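Local coordinates for protein tryptophane-5-halogenase (Microbispora sp. ATCC PTA-5024, PDB 5UAO) that chlorinates tryptophan at carbon 5 during biosynthesis of the lanthipeptide NAI-107, binding flavin-adenine dinucleotide as a flavin-dependent tryptophan halogenase, at residues Gly27-Val32 with Ser375-Pro380; Leu46-Lys51 with Ile368-Leu373; Tyr225-Asp230 with Glu335-Asn340; Ile245-Tyr250 with Gly331-Ala336. All blocks are in the same frame, centred on the assembly; numbering follows the deposited sequence.

Contact 1: Gly27-Val32 with Ser375-Pro380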
loop_
_atom_site.group_PDB
_atom_site.type_symbol
_atom_site.label_atom_id
_atom_site.label_comp_id
_atom_site.label_asym_id
_atom_site.label_seq_id
_atom_site.Cartn_x
_atom_site.Cartn_y
_atom_site.Cartn_z
ATOM N N GLY A 27 -1.312 -37.086 0.587
ATOM C CA GLY A 27 -1.679 -35.841 -0.105
ATOM C C GLY A 27 -0.582 -34.761 -0.071
ATOM O O GLY A 27 -0.753 -33.703 -0.651
ATOM N N ALA A 28 0.563 -35.021 0.585
ATOM C CA ALA A 28 1.601 -33.992 0.719
ATOM C C ALA A 28 2.240 -33.594 -0.608
ATOM O O ALA A 28 2.408 -34.406 -1.475
ATOM C CB ALA A 28 2.691 -34.436 1.695
ATOM N N ILE A 29 2.643 -32.328 -0.726
ATOM C CA ILE A 29 3.452 -31.875 -1.867
ATOM C C ILE A 29 4.896 -32.106 -1.524
ATOM O O ILE A 29 5.489 -31.344 -0.736
ATOM C CB ILE A 29 3.153 -30.398 -2.211
ATOM C CG1 ILE A 29 1.789 -30.361 -2.932
ATOM C CG2 ILE A 29 4.235 -29.806 -3.099
ATOM C CD1 ILE A 29 1.116 -29.017 -2.982
ATOM N N ARG A 30 5.479 -33.105 -2.181
ATOM C CA ARG A 30 6.815 -33.564 -1.865
ATOM C C ARG A 30 7.847 -33.294 -2.961
ATOM O O ARG A 30 9.043 -33.242 -2.686
ATOM C CB ARG A 30 6.780 -35.098 -1.611
ATOM C CG ARG A 30 5.969 -35.520 -0.367
ATOM C CD ARG A 30 6.103 -37.020 -0.080
ATOM N NE ARG A 30 5.127 -37.479 0.929
ATOM C CZ ARG A 30 5.158 -37.181 2.236
ATOM N NH1 ARG A 30 6.135 -36.405 2.742
ATOM N NH2 ARG A 30 4.213 -37.672 3.056
ATOM N N THR A 31 7.408 -33.248 -4.218
ATOM C CA THR A 31 8.315 -33.079 -5.357
ATOM C C THR A 31 7.891 -31.811 -6.101
ATOM O O THR A 31 6.729 -31.614 -6.291
ATOM C CB THR A 31 8.215 -34.281 -6.337
ATOM O OG1 THR A 31 6.931 -34.323 -6.990
ATOM C CG2 THR A 31 8.376 -35.601 -5.539
ATOM N N VAL A 32 8.858 -31.022 -6.582
ATOM C CA VAL A 32 8.580 -29.859 -7.425
ATOM C C VAL A 32 9.466 -29.970 -8.651
ATOM O O VAL A 32 10.660 -30.275 -8.550
ATOM C CB VAL A 32 8.866 -28.530 -6.701
ATOM C CG1 VAL A 32 8.684 -27.374 -7.640
ATOM C CG2 VAL A 32 8.002 -28.365 -5.451
ATOM N N SER A 375 1.619 -27.213 1.719
ATOM C CA SER A 375 2.247 -28.444 2.186
ATOM C C SER A 375 1.593 -29.668 1.591
ATOM O O SER A 375 2.204 -30.722 1.583
ATOM C CB SER A 375 2.048 -28.613 3.680
ATOM O OG SER A 375 2.469 -27.467 4.355
ATOM N N SER A 376 0.351 -29.535 1.139
ATOM C CA SER A 376 -0.417 -30.684 0.693
ATOM C C SER A 376 -1.585 -30.261 -0.214
ATOM O O SER A 376 -2.021 -29.106 -0.186
ATOM C CB SER A 376 -0.942 -31.490 1.909
ATOM O OG SER A 376 -2.212 -31.019 2.333
ATOM N N ARG A 377 -2.092 -31.209 -1.009
ATOM C CA ARG A 377 -3.157 -30.901 -1.978
ATOM C C ARG A 377 -4.495 -30.614 -1.271
ATOM O O ARG A 377 -5.403 -30.041 -1.851
ATOM C CB ARG A 377 -3.246 -31.971 -3.083
ATOM C CG ARG A 377 -1.854 -32.422 -3.572
ATOM C CD ARG A 377 -1.801 -33.304 -4.822
ATOM N NE ARG A 377 -0.568 -34.114 -4.823
ATOM C CZ ARG A 377 -0.453 -35.295 -4.209
ATOM N NH1 ARG A 377 -1.488 -35.844 -3.565
ATOM N NH2 ARG A 377 0.696 -35.952 -4.247
ATOM N N ARG A 378 -4.603 -30.968 -0.003
ATOM C CA ARG A 378 -5.805 -30.631 0.775
ATOM C C ARG A 378 -5.848 -29.124 1.222
ATOM O O ARG A 378 -6.877 -28.473 1.070
ATOM C CB ARG A 378 -5.971 -31.633 1.944
ATOM C CG ARG A 378 -6.272 -33.070 1.460
ATOM C CD ARG A 378 -5.947 -34.178 2.469
ATOM N NE ARG A 378 -4.668 -33.933 3.154
ATOM C CZ ARG A 378 -4.511 -33.598 4.443
ATOM N NH1 ARG A 378 -5.548 -33.492 5.269
ATOM N NH2 ARG A 378 -3.288 -33.388 4.928
ATOM N N ASP A 379 -4.730 -28.586 1.724
ATOM C CA ASP A 379 -4.598 -27.166 2.137
ATOM C C ASP A 379 -5.280 -26.103 1.200
ATOM O O ASP A 379 -5.377 -26.272 -0.015
ATOM C CB ASP A 379 -3.092 -26.829 2.306
ATOM C CG ASP A 379 -2.486 -27.319 3.647
ATOM O OD1 ASP A 379 -2.878 -26.771 4.707
ATOM O OD2 ASP A 379 -1.580 -28.201 3.652
ATOM N N PRO A 380 -5.756 -24.975 1.764
ATOM C CA PRO A 380 -6.326 -23.896 0.881
ATOM C C PRO A 380 -5.301 -23.297 -0.118
ATOM O O PRO A 380 -4.118 -23.172 0.203
ATOM C CB PRO A 380 -6.809 -22.816 1.873
ATOM C CG PRO A 380 -6.298 -23.233 3.227
ATOM C CD PRO A 380 -5.971 -24.706 3.199
#
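Two backbone hydrogen bonds tie Gly-27 to Ile-29 against Ser-375 to Arg-377, one on each side of the single bridge that pairs Ala-28 with Ser-376. Arg-377 N gives its hydrogen to Gly-27 O at 2.9 Å, and Ile-29 N gives its own to Ser-375 O at 2.8 Å; both are nearly straight at the hydrogen, 167° and 165°. The same Ser-375 O also takes a CA-H...O contact from Ala-28 CA at 3.4 Å, so this carbonyl serves two neighbouring residues.

Side chains add a looser layer. CB of Ser-376 sits 3.4 Å from Gly-27 O, and its OG turns to its own loop, bonding Asp-379 OD2. Arg-377 places CG anti to the carbonyl carbon (chi1 -42°) and runs extended to NE, which carries the aliphatic chain past Gly-27 O and lays one guanidinium face over that carbonyl oxygen, which is offset toward the rim of the group. Arg-377 NH2 is 3.6 Å from Ala-28 O, but its salt bridge goes to Asp-226. On the flank, Ile-29 CG1 packs on Arg-377 CG at 4.2 Å.

The 375-380 loop also reaches the dimer partner, where Asp-379 pairs with Arg-477 of the second subunit. The bridge itself pins the chain just ahead of strand 31-35, the first strand of the probable Rossmann-type FAD-binding fold, to the loop between helices 358-372 and 383-406.

Contact 2: Leu46-Lys51 with Ile368-Leu373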
loop_
_atom_site.group_PDB
_atom_site.type_symbol
_atom_site.label_atom_id
_atom_site.label_comp_id
_atom_site.label_asym_id
_atom_site.label_seq_id
_atom_site.Cartn_x
_atom_site.Cartn_y
_atom_site.Cartn_z
ATOM N N LEU A 46 16.877 -22.903 -6.454
ATOM C CA LEU A 46 17.731 -22.618 -5.303
ATOM C C LEU A 46 16.922 -22.119 -4.101
ATOM O O LEU A 46 17.228 -22.480 -2.978
ATOM C CB LEU A 46 18.818 -21.617 -5.682
ATOM C CG LEU A 46 19.868 -22.223 -6.567
ATOM C CD1 LEU A 46 20.697 -21.139 -7.212
ATOM C CD2 LEU A 46 20.784 -23.093 -5.730
ATOM N N ALA A 47 15.894 -21.289 -4.362
ATOM C CA ALA A 47 15.029 -20.776 -3.307
ATOM C C ALA A 47 14.192 -21.886 -2.665
ATOM O O ALA A 47 14.089 -21.899 -1.404
ATOM C CB ALA A 47 14.132 -19.682 -3.827
ATOM N N LEU A 48 13.645 -22.812 -3.492
ATOM C CA LEU A 48 12.903 -23.915 -2.968
ATOM C C LEU A 48 13.739 -24.822 -2.063
ATOM O O LEU A 48 13.300 -25.208 -0.982
ATOM C CB LEU A 48 12.272 -24.773 -4.057
ATOM C CG LEU A 48 11.087 -24.127 -4.756
ATOM C CD1 LEU A 48 10.923 -24.826 -6.125
ATOM C CD2 LEU A 48 9.829 -24.236 -3.934
ATOM N N LYS A 49 14.891 -25.208 -2.541
ATOM C CA LYS A 49 15.768 -26.049 -1.770
ATOM C C LYS A 49 16.335 -25.321 -0.502
ATOM O O LYS A 49 16.535 -25.979 0.498
ATOM C CB LYS A 49 16.882 -26.567 -2.684
ATOM C CG LYS A 49 17.501 -27.890 -2.276
ATOM C CD LYS A 49 16.499 -29.050 -2.335
ATOM C CE LYS A 49 17.167 -30.326 -1.854
ATOM N NZ LYS A 49 16.121 -31.310 -1.475
ATOM N N ALA A 50 16.554 -23.993 -0.527
ATOM C CA ALA A 50 17.077 -23.254 0.632
ATOM C C ALA A 50 16.049 -23.184 1.719
ATOM O O ALA A 50 16.362 -23.366 2.877
ATOM C CB ALA A 50 17.423 -21.817 0.268
ATOM N N LYS A 51 14.803 -22.905 1.352
ATOM C CA LYS A 51 13.792 -22.653 2.360
ATOM C C LYS A 51 12.933 -23.851 2.697
ATOM O O LYS A 51 12.330 -23.833 3.766
ATOM C CB LYS A 51 12.907 -21.497 1.956
ATOM C CG LYS A 51 13.627 -20.185 1.741
ATOM C CD LYS A 51 14.305 -19.620 2.975
ATOM C CE LYS A 51 15.025 -18.372 2.563
ATOM N NZ LYS A 51 15.974 -17.866 3.565
ATOM N N ILE A 368 7.009 -15.152 -3.314
ATOM C CA ILE A 368 5.594 -15.497 -3.274
ATOM C C ILE A 368 5.382 -17.014 -3.287
ATOM O O ILE A 368 4.685 -17.580 -2.413
ATOM C CB ILE A 368 4.841 -14.813 -4.442
ATOM C CG1 ILE A 368 4.778 -13.294 -4.208
ATOM C CG2 ILE A 368 3.432 -15.338 -4.645
ATOM C CD1 ILE A 368 4.178 -12.562 -5.376
ATOM N N LEU A 369 6.002 -17.673 -4.240
ATOM C CA LEU A 369 5.872 -19.122 -4.361
ATOM C C LEU A 369 6.387 -19.814 -3.120
ATOM O O LEU A 369 5.750 -20.720 -2.562
ATOM C CB LEU A 369 6.676 -19.599 -5.559
ATOM C CG LEU A 369 6.804 -21.159 -5.710
ATOM C CD1 LEU A 369 5.434 -21.759 -5.982
ATOM C CD2 LEU A 369 7.786 -21.496 -6.798
ATOM N N VAL A 370 7.548 -19.395 -2.662
ATOM C CA VAL A 370 8.217 -20.118 -1.565
ATOM C C VAL A 370 7.479 -19.976 -0.248
ATOM O O VAL A 370 7.366 -20.965 0.541
ATOM C CB VAL A 370 9.681 -19.759 -1.448
ATOM C CG1 VAL A 370 10.347 -20.442 -0.240
ATOM C CG2 VAL A 370 10.372 -20.236 -2.722
ATOM N N SER A 371 6.933 -18.788 -0.031
ATOM C CA SER A 371 6.088 -18.547 1.116
ATOM C C SER A 371 4.746 -19.215 1.077
ATOM O O SER A 371 4.218 -19.513 2.119
ATOM C CB SER A 371 5.735 -17.050 1.166
ATOM O OG SER A 371 6.883 -16.309 1.390
ATOM N N LEU A 372 4.104 -19.252 -0.096
ATOM C CA LEU A 372 2.727 -19.643 -0.191
ATOM C C LEU A 372 2.451 -21.084 -0.674
ATOM O O LEU A 372 1.306 -21.530 -0.624
ATOM C CB LEU A 372 1.948 -18.656 -1.062
ATOM C CG LEU A 372 1.853 -17.213 -0.599
ATOM C CD1 LEU A 372 0.882 -16.460 -1.513
ATOM C CD2 LEU A 372 1.418 -17.094 0.835
ATOM N N LEU A 373 3.474 -21.794 -1.126
ATOM C CA LEU A 373 3.315 -23.161 -1.660
ATOM C C LEU A 373 2.658 -24.021 -0.580
ATOM O O LEU A 373 3.131 -24.042 0.538
ATOM C CB LEU A 373 4.644 -23.717 -2.070
ATOM C CG LEU A 373 4.640 -25.185 -2.608
ATOM C CD1 LEU A 373 4.013 -25.245 -3.985
ATOM C CD2 LEU A 373 6.044 -25.746 -2.652
#
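Val-370 projects from helix 358-372 toward helix 39-51 and meets Ala-47, Leu-48 and Lys-51. From CB the side chain forks. CG1, anti to the backbone N (chi1 176°), meets Lys-51, 3.5 Å from Lys-51 CB and 3.8 Å from Lys-51 CG, the two side chains crossing at about a right angle. The other branch, CG2, reaches one turn back, to Ala-47 CB at 4.0 Å and to Leu-48 CD2 at 4.2 Å. Leu-48 CD2 in turn looks toward Leu-373 CD2, 4.3 Å away, and more distantly toward Leu-369.

The short helical segments run in roughly the same direction, 31° apart, with axes 9.9 Å at closest approach. Tyr-85 of helix 76-85 packs on both Ala-47 and Val-370.

Between the two segments the side chains meet through hydrocarbon, including the CB and CG of the lysine, so cohesion there rests on dispersion and burial. Polar links lie just beyond: Arg-52 NH2 hydrogen-bonds Val-370 O, and Lys-51 leads its end away from helix 358-372, its charge engaging Tyr-85 in a cation-pi contact.

Contact 3: Tyr225-Asp230 with Glu335-Asn340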
loop_
_atom_site.group_PDB
_atom_site.type_symbol
_atom_site.label_atom_id
_atom_site.label_comp_id
_atom_site.label_asym_id
_atom_site.label_seq_id
_atom_site.Cartn_x
_atom_site.Cartn_y
_atom_site.Cartn_z
ATOM N N TYR A 225 5.351 -34.462 -11.320
ATOM C CA TYR A 225 5.734 -33.773 -10.058
ATOM C C TYR A 225 4.467 -33.349 -9.345
ATOM O O TYR A 225 3.386 -33.191 -9.961
ATOM C CB TYR A 225 6.667 -32.529 -10.280
ATOM C CG TYR A 225 7.909 -32.866 -11.088
ATOM C CD1 TYR A 225 8.971 -33.561 -10.522
ATOM C CD2 TYR A 225 7.963 -32.602 -12.441
ATOM C CE1 TYR A 225 10.054 -33.967 -11.282
ATOM C CE2 TYR A 225 9.042 -32.981 -13.205
ATOM C CZ TYR A 225 10.092 -33.647 -12.592
ATOM O OH TYR A 225 11.105 -33.990 -13.393
ATOM N N ASP A 226 4.564 -33.104 -8.062
ATOM C CA ASP A 226 3.389 -32.648 -7.313
ATOM C C ASP A 226 3.034 -31.191 -7.639
ATOM O O ASP A 226 1.889 -30.828 -7.645
ATOM C CB ASP A 226 3.575 -32.829 -5.802
ATOM C CG ASP A 226 3.739 -34.320 -5.384
ATOM O OD1 ASP A 226 3.031 -35.209 -5.936
ATOM O OD2 ASP A 226 4.561 -34.571 -4.478
ATOM N N PHE A 227 4.041 -30.390 -7.959
ATOM C CA PHE A 227 3.844 -29.000 -8.328
ATOM C C PHE A 227 4.823 -28.658 -9.444
ATOM O O PHE A 227 5.953 -29.113 -9.428
ATOM C CB PHE A 227 4.091 -28.060 -7.128
ATOM C CG PHE A 227 3.540 -26.669 -7.325
ATOM C CD1 PHE A 227 2.200 -26.369 -6.994
ATOM C CD2 PHE A 227 4.324 -25.677 -7.860
ATOM C CE1 PHE A 227 1.678 -25.093 -7.167
ATOM C CE2 PHE A 227 3.830 -24.379 -8.025
ATOM C CZ PHE A 227 2.484 -24.095 -7.705
ATOM N N TYR A 228 4.403 -27.798 -10.366
ATOM C CA TYR A 228 5.264 -27.363 -11.469
ATOM C C TYR A 228 5.504 -25.842 -11.434
ATOM O O TYR A 228 4.538 -25.057 -11.317
ATOM C CB TYR A 228 4.576 -27.694 -12.815
ATOM C CG TYR A 228 4.218 -29.161 -12.950
ATOM C CD1 TYR A 228 3.076 -29.666 -12.347
ATOM C CD2 TYR A 228 5.047 -30.025 -13.625
ATOM C CE1 TYR A 228 2.797 -30.996 -12.414
ATOM C CE2 TYR A 228 4.768 -31.389 -13.685
ATOM C CZ TYR A 228 3.667 -31.866 -13.114
ATOM O OH TYR A 228 3.384 -33.262 -13.206
ATOM N N VAL A 229 6.733 -25.433 -11.685
ATOM C CA VAL A 229 7.016 -24.000 -11.887
ATOM C C VAL A 229 7.295 -23.802 -13.403
ATOM O O VAL A 229 8.131 -24.508 -13.998
ATOM C CB VAL A 229 8.189 -23.500 -11.017
ATOM C CG1 VAL A 229 8.275 -21.993 -11.047
ATOM C CG2 VAL A 229 8.078 -23.907 -9.548
ATOM N N ASP A 230 6.532 -22.912 -14.053
ATOM C CA ASP A 230 6.769 -22.619 -15.433
ATOM C C ASP A 230 7.824 -21.518 -15.596
ATOM O O ASP A 230 7.560 -20.322 -15.366
ATOM C CB ASP A 230 5.479 -22.233 -16.141
ATOM C CG ASP A 230 5.684 -22.085 -17.627
ATOM O OD1 ASP A 230 6.842 -22.001 -18.095
ATOM O OD2 ASP A 230 4.662 -22.016 -18.366
ATOM N N GLU A 335 -2.887 -14.208 -15.051
ATOM C CA GLU A 335 -2.584 -14.823 -13.784
ATOM C C GLU A 335 -1.214 -15.448 -13.886
ATOM O O GLU A 335 -0.791 -15.873 -14.981
ATOM C CB GLU A 335 -3.621 -15.932 -13.508
ATOM C CG GLU A 335 -5.096 -15.538 -13.696
ATOM C CD GLU A 335 -6.034 -16.641 -13.236
ATOM O OE1 GLU A 335 -6.162 -17.614 -13.985
ATOM O OE2 GLU A 335 -6.572 -16.554 -12.090
ATOM N N ALA A 336 -0.542 -15.542 -12.760
ATOM C CA ALA A 336 0.718 -16.255 -12.665
ATOM C C ALA A 336 0.609 -17.665 -12.106
ATOM O O ALA A 336 1.497 -18.521 -12.342
ATOM C CB ALA A 336 1.704 -15.448 -11.807
ATOM N N TRP A 337 -0.412 -17.888 -11.268
ATOM C CA TRP A 337 -0.569 -19.139 -10.569
ATOM C C TRP A 337 -1.969 -19.654 -10.839
ATOM O O TRP A 337 -2.971 -18.954 -10.587
ATOM C CB TRP A 337 -0.384 -18.930 -9.092
ATOM C CG TRP A 337 -0.351 -20.115 -8.204
ATOM C CD1 TRP A 337 -0.874 -21.378 -8.435
ATOM C CD2 TRP A 337 0.184 -20.148 -6.886
ATOM N NE1 TRP A 337 -0.624 -22.179 -7.400
ATOM C CE2 TRP A 337 -0.001 -21.471 -6.404
ATOM C CE3 TRP A 337 0.848 -19.198 -6.069
ATOM C CZ2 TRP A 337 0.439 -21.883 -5.141
ATOM C CZ3 TRP A 337 1.310 -19.588 -4.771
ATOM C CH2 TRP A 337 1.104 -20.945 -4.328
ATOM N N ARG A 338 -2.026 -20.895 -11.292
ATOM C CA ARG A 338 -3.275 -21.595 -11.413
ATOM C C ARG A 338 -3.115 -23.088 -11.096
ATOM O O ARG A 338 -2.329 -23.813 -11.715
ATOM C CB ARG A 338 -3.827 -21.423 -12.794
ATOM C CG ARG A 338 -5.261 -21.917 -12.893
ATOM C CD ARG A 338 -5.890 -21.318 -14.112
ATOM N NE ARG A 338 -7.308 -21.598 -14.161
ATOM C CZ ARG A 338 -8.245 -20.673 -14.181
ATOM N NH1 ARG A 338 -7.936 -19.383 -14.194
ATOM N NH2 ARG A 338 -9.513 -21.052 -14.213
ATOM N N GLY A 339 -3.886 -23.551 -10.133
ATOM C CA GLY A 339 -3.808 -24.942 -9.655
ATOM C C GLY A 339 -2.395 -25.262 -9.215
ATOM O O GLY A 339 -1.851 -24.634 -8.335
ATOM N N ASN A 340 -1.786 -26.259 -9.861
ATOM C CA ASN A 340 -0.476 -26.728 -9.474
ATOM C C ASN A 340 0.620 -26.211 -10.390
ATOM O O ASN A 340 1.673 -26.841 -10.514
ATOM C CB ASN A 340 -0.477 -28.287 -9.394
ATOM C CG ASN A 340 -0.679 -28.985 -10.727
ATOM O OD1 ASN A 340 -1.159 -28.447 -11.698
ATOM N ND2 ASN A 340 -0.295 -30.247 -10.765
HETATM O O HOH W 1 0.199 -32.719 -9.223
#
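Asp-226 and Asn-340 meet through a water toward the 337-338 end of the mixed sheet of the probable Rossmann-type FAD-binding fold, where strand 227-230 runs beside the chain leading from strand 337-338 into strand 341-343. Water 1 lies 3.0 Å from Asp-226 O and accepts from Asn-340 ND2. The carboxylate of Asp-226 turns the other way, to Arg-30 N.

Next comes Phe-227, its CG anti to the backbone N (chi1 -164°), which brings the ring against the backbone of Asn-340. Asn-340 O lies over the centre of one face, 3.5 Å above the plane. At the far end the ring edge, led by CZ, is set against the face of the Trp-337 five-membered ring in an offset edge-to-face pair, with planes 81° apart and centroids separated by 5.5 Å. The indole is steadied by its own segment, Trp-337 NE1 donating to Gly-339 O.

Tyr-228 supplies the one backbone bond between the segments: its N binds Asn-340 O at 2.9 Å, with an N-H...O angle of 170°. That bond holds the same oxygen that lies over the Phe-227 ring. The Asn-340 side-chain amide runs alongside the tyrosine, with OD1 accepting from Val-212 N of strand 211-217. Asn-340 ND2 lies near the plane of the Tyr-228 ring, at its edge, 3.6 Å from Tyr-228 CE1.

Contact 4: Ile245-Tyr250 with Gly331-Ala336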
loop_
_atom_site.group_PDB
_atom_site.type_symbol
_atom_site.label_atom_id
_atom_site.label_comp_id
_atom_site.label_asym_id
_atom_site.label_seq_id
_atom_site.Cartn_x
_atom_site.Cartn_y
_atom_site.Cartn_z
ATOM N N ILE A 245 -4.079 -19.495 -19.983
ATOM C CA ILE A 245 -4.119 -18.183 -19.295
ATOM C C ILE A 245 -3.795 -17.100 -20.358
ATOM O O ILE A 245 -2.755 -17.170 -21.022
ATOM C CB ILE A 245 -3.136 -18.122 -18.110
ATOM C CG1 ILE A 245 -3.401 -19.165 -17.038
ATOM C CG2 ILE A 245 -3.179 -16.762 -17.426
ATOM C CD1 ILE A 245 -4.849 -19.219 -16.660
ATOM N N PRO A 246 -4.703 -16.157 -20.622
ATOM C CA PRO A 246 -4.365 -15.265 -21.711
ATOM C C PRO A 246 -3.307 -14.131 -21.388
ATOM O O PRO A 246 -3.017 -13.886 -20.253
ATOM C CB PRO A 246 -5.723 -14.639 -22.051
ATOM C CG PRO A 246 -6.382 -14.501 -20.723
ATOM C CD PRO A 246 -6.033 -15.851 -20.076
ATOM N N PHE A 247 -2.769 -13.543 -22.448
ATOM C CA PHE A 247 -1.796 -12.471 -22.427
ATOM C C PHE A 247 -2.444 -11.067 -22.493
ATOM O O PHE A 247 -3.338 -10.803 -23.302
ATOM C CB PHE A 247 -0.792 -12.681 -23.567
ATOM C CG PHE A 247 0.408 -11.716 -23.520
ATOM C CD1 PHE A 247 1.355 -11.859 -22.528
ATOM C CD2 PHE A 247 0.531 -10.675 -24.397
ATOM C CE1 PHE A 247 2.436 -10.991 -22.417
ATOM C CE2 PHE A 247 1.614 -9.785 -24.337
ATOM C CZ PHE A 247 2.570 -9.952 -23.337
ATOM N N GLU A 248 -1.978 -10.178 -21.647
ATOM C CA GLU A 248 -2.355 -8.755 -21.677
ATOM C C GLU A 248 -1.156 -7.896 -22.029
ATOM O O GLU A 248 -0.205 -7.703 -21.221
ATOM C CB GLU A 248 -2.908 -8.315 -20.358
ATOM C CG GLU A 248 -3.739 -9.430 -19.784
ATOM C CD GLU A 248 -4.846 -8.949 -18.945
ATOM O OE1 GLU A 248 -4.752 -7.777 -18.500
ATOM O OE2 GLU A 248 -5.764 -9.768 -18.720
ATOM N N SER A 249 -1.229 -7.432 -23.253
ATOM C CA SER A 249 -0.240 -6.611 -23.867
ATOM C C SER A 249 -0.124 -5.239 -23.221
ATOM O O SER A 249 -1.112 -4.656 -22.869
ATOM C CB SER A 249 -0.664 -6.406 -25.294
ATOM O OG SER A 249 0.316 -5.685 -25.978
ATOM N N TYR A 250 1.104 -4.746 -23.076
ATOM C CA TYR A 250 1.389 -3.402 -22.692
ATOM C C TYR A 250 1.784 -2.486 -23.886
ATOM O O TYR A 250 2.386 -1.374 -23.713
ATOM C CB TYR A 250 2.584 -3.459 -21.713
ATOM C CG TYR A 250 2.336 -4.043 -20.341
ATOM C CD1 TYR A 250 1.046 -4.214 -19.800
ATOM C CD2 TYR A 250 3.433 -4.391 -19.539
ATOM C CE1 TYR A 250 0.861 -4.691 -18.500
ATOM C CE2 TYR A 250 3.259 -4.843 -18.280
ATOM C CZ TYR A 250 1.979 -5.017 -17.745
ATOM O OH TYR A 250 1.873 -5.465 -16.438
ATOM N N GLY A 331 4.258 -7.085 -21.656
ATOM C CA GLY A 331 2.936 -7.463 -21.181
ATOM C C GLY A 331 3.031 -8.475 -20.106
ATOM O O GLY A 331 4.108 -8.878 -19.732
ATOM N N ARG A 332 1.884 -8.848 -19.571
ATOM C CA ARG A 332 1.818 -9.870 -18.558
ATOM C C ARG A 332 0.639 -10.779 -18.881
ATOM O O ARG A 332 -0.256 -10.387 -19.588
ATOM C CB ARG A 332 1.668 -9.292 -17.169
ATOM C CG ARG A 332 0.388 -8.518 -16.920
ATOM C CD ARG A 332 0.177 -8.326 -15.419
ATOM N NE ARG A 332 -0.980 -7.455 -15.168
ATOM C CZ ARG A 332 -2.230 -7.901 -15.095
ATOM N NH1 ARG A 332 -2.514 -9.207 -15.133
ATOM N NH2 ARG A 332 -3.195 -7.056 -14.887
ATOM N N HIS A 333 0.644 -11.992 -18.338
ATOM C CA HIS A 333 -0.523 -12.845 -18.340
ATOM C C HIS A 333 -1.497 -12.443 -17.240
ATOM O O HIS A 333 -1.146 -11.703 -16.325
ATOM C CB HIS A 333 -0.120 -14.269 -18.234
ATOM C CG HIS A 333 0.589 -14.756 -19.450
ATOM N ND1 HIS A 333 1.925 -14.509 -19.683
ATOM C CD2 HIS A 333 0.135 -15.429 -20.519
ATOM C CE1 HIS A 333 2.273 -15.047 -20.835
ATOM N NE2 HIS A 333 1.197 -15.603 -21.366
ATOM N N ARG A 334 -2.751 -12.868 -17.398
ATOM C CA ARG A 334 -3.817 -12.504 -16.475
ATOM C C ARG A 334 -3.480 -13.016 -15.110
ATOM O O ARG A 334 -3.705 -12.333 -14.126
ATOM C CB ARG A 334 -5.158 -13.078 -16.952
ATOM C CG ARG A 334 -6.428 -12.440 -16.398
ATOM C CD ARG A 334 -7.654 -13.089 -17.023
ATOM N NE ARG A 334 -7.581 -14.585 -16.967
ATOM C CZ ARG A 334 -8.346 -15.428 -17.704
ATOM N NH1 ARG A 334 -9.276 -14.959 -18.542
ATOM N NH2 ARG A 334 -8.218 -16.751 -17.580
ATOM N N GLU A 335 -2.887 -14.208 -15.051
ATOM C CA GLU A 335 -2.584 -14.823 -13.784
ATOM C C GLU A 335 -1.214 -15.448 -13.886
ATOM O O GLU A 335 -0.791 -15.873 -14.981
ATOM C CB GLU A 335 -3.621 -15.932 -13.508
ATOM C CG GLU A 335 -5.096 -15.538 -13.696
ATOM C CD GLU A 335 -6.034 -16.641 -13.236
ATOM O OE1 GLU A 335 -6.162 -17.614 -13.985
ATOM O OE2 GLU A 335 -6.572 -16.554 -12.090
ATOM N N ALA A 336 -0.542 -15.542 -12.760
ATOM C CA ALA A 336 0.718 -16.255 -12.665
ATOM C C ALA A 336 0.609 -17.665 -12.106
ATOM O O ALA A 336 1.497 -18.521 -12.342
ATOM C CB ALA A 336 1.704 -15.448 -11.807
#
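An antiparallel pairing joins strand 247-249 to strand 331-333, the middle strand of a small three-stranded sheet. Glu-248 and Arg-332 form its hydrogen-bonded pair: Glu-248 N to Arg-332 O at 2.7 Å, Arg-332 N to Glu-248 O at 2.9 Å. Past the strand ends, Arg-334 N adds a bond to Pro-246 O.

On one face lie Phe-247 and His-333. The phenyl edge meets the imidazole face, planes 69° apart, and Phe-247 CD1 stands 3.7 Å from His-333 CE1. The imidazole is held at both nitrogens, ND1 by Tyr-348 O and NE2 by Glu-240.

The other face carries Glu-248 and Arg-332 side by side. Glu-248 OE1 is 4.0 Å from Arg-332 NH2, a long salt bridge with the oxygen well out of the guanidinium plane; Arg-332 NE pairs with Asp-395 of helix 383-406, which also bonds Tyr-250 OH.

Gly-331 lets two rings close in. Its CA sits over the Tyr-250 face in a CH-pi contact, 3.7 Å from the ring centroid, and Phe-247 CZ comes within 3.3 Å of Gly-331 CA. Farther along, Arg-334 bends at chi3 (49°) and spreads its guanidinium face over Pro-246, with Pro-246 CD 3.3 Å above the centre of that plane.

In the fold
Contacts 1, 2 and 3 cluster, with centres 12 to 14 Å apart, around the FAD-binding sheet. Contact 1 lies at the entry to strand 31-35, contact 3 involves its neighbour 227-230, and contact 2 joins the helix after strand 31-35 to helix 358-372, whose Leu-369 packs on Phe-227, as does Leu-373 just after it. Contact 4 stands apart from this cluster, its centre 16 Å from that of contact 3; the two share Glu-335 and Ala-336, where one chain passes from the three-stranded sheet into the large one. Along the sequence, contact 2 nests inside contact 1, and contacts 3 and 4 inside both, so distant parts of the chain are brought together around the sheet of the probable Rossmann-type fold, and contacts 1 and 2 extend to the second subunit.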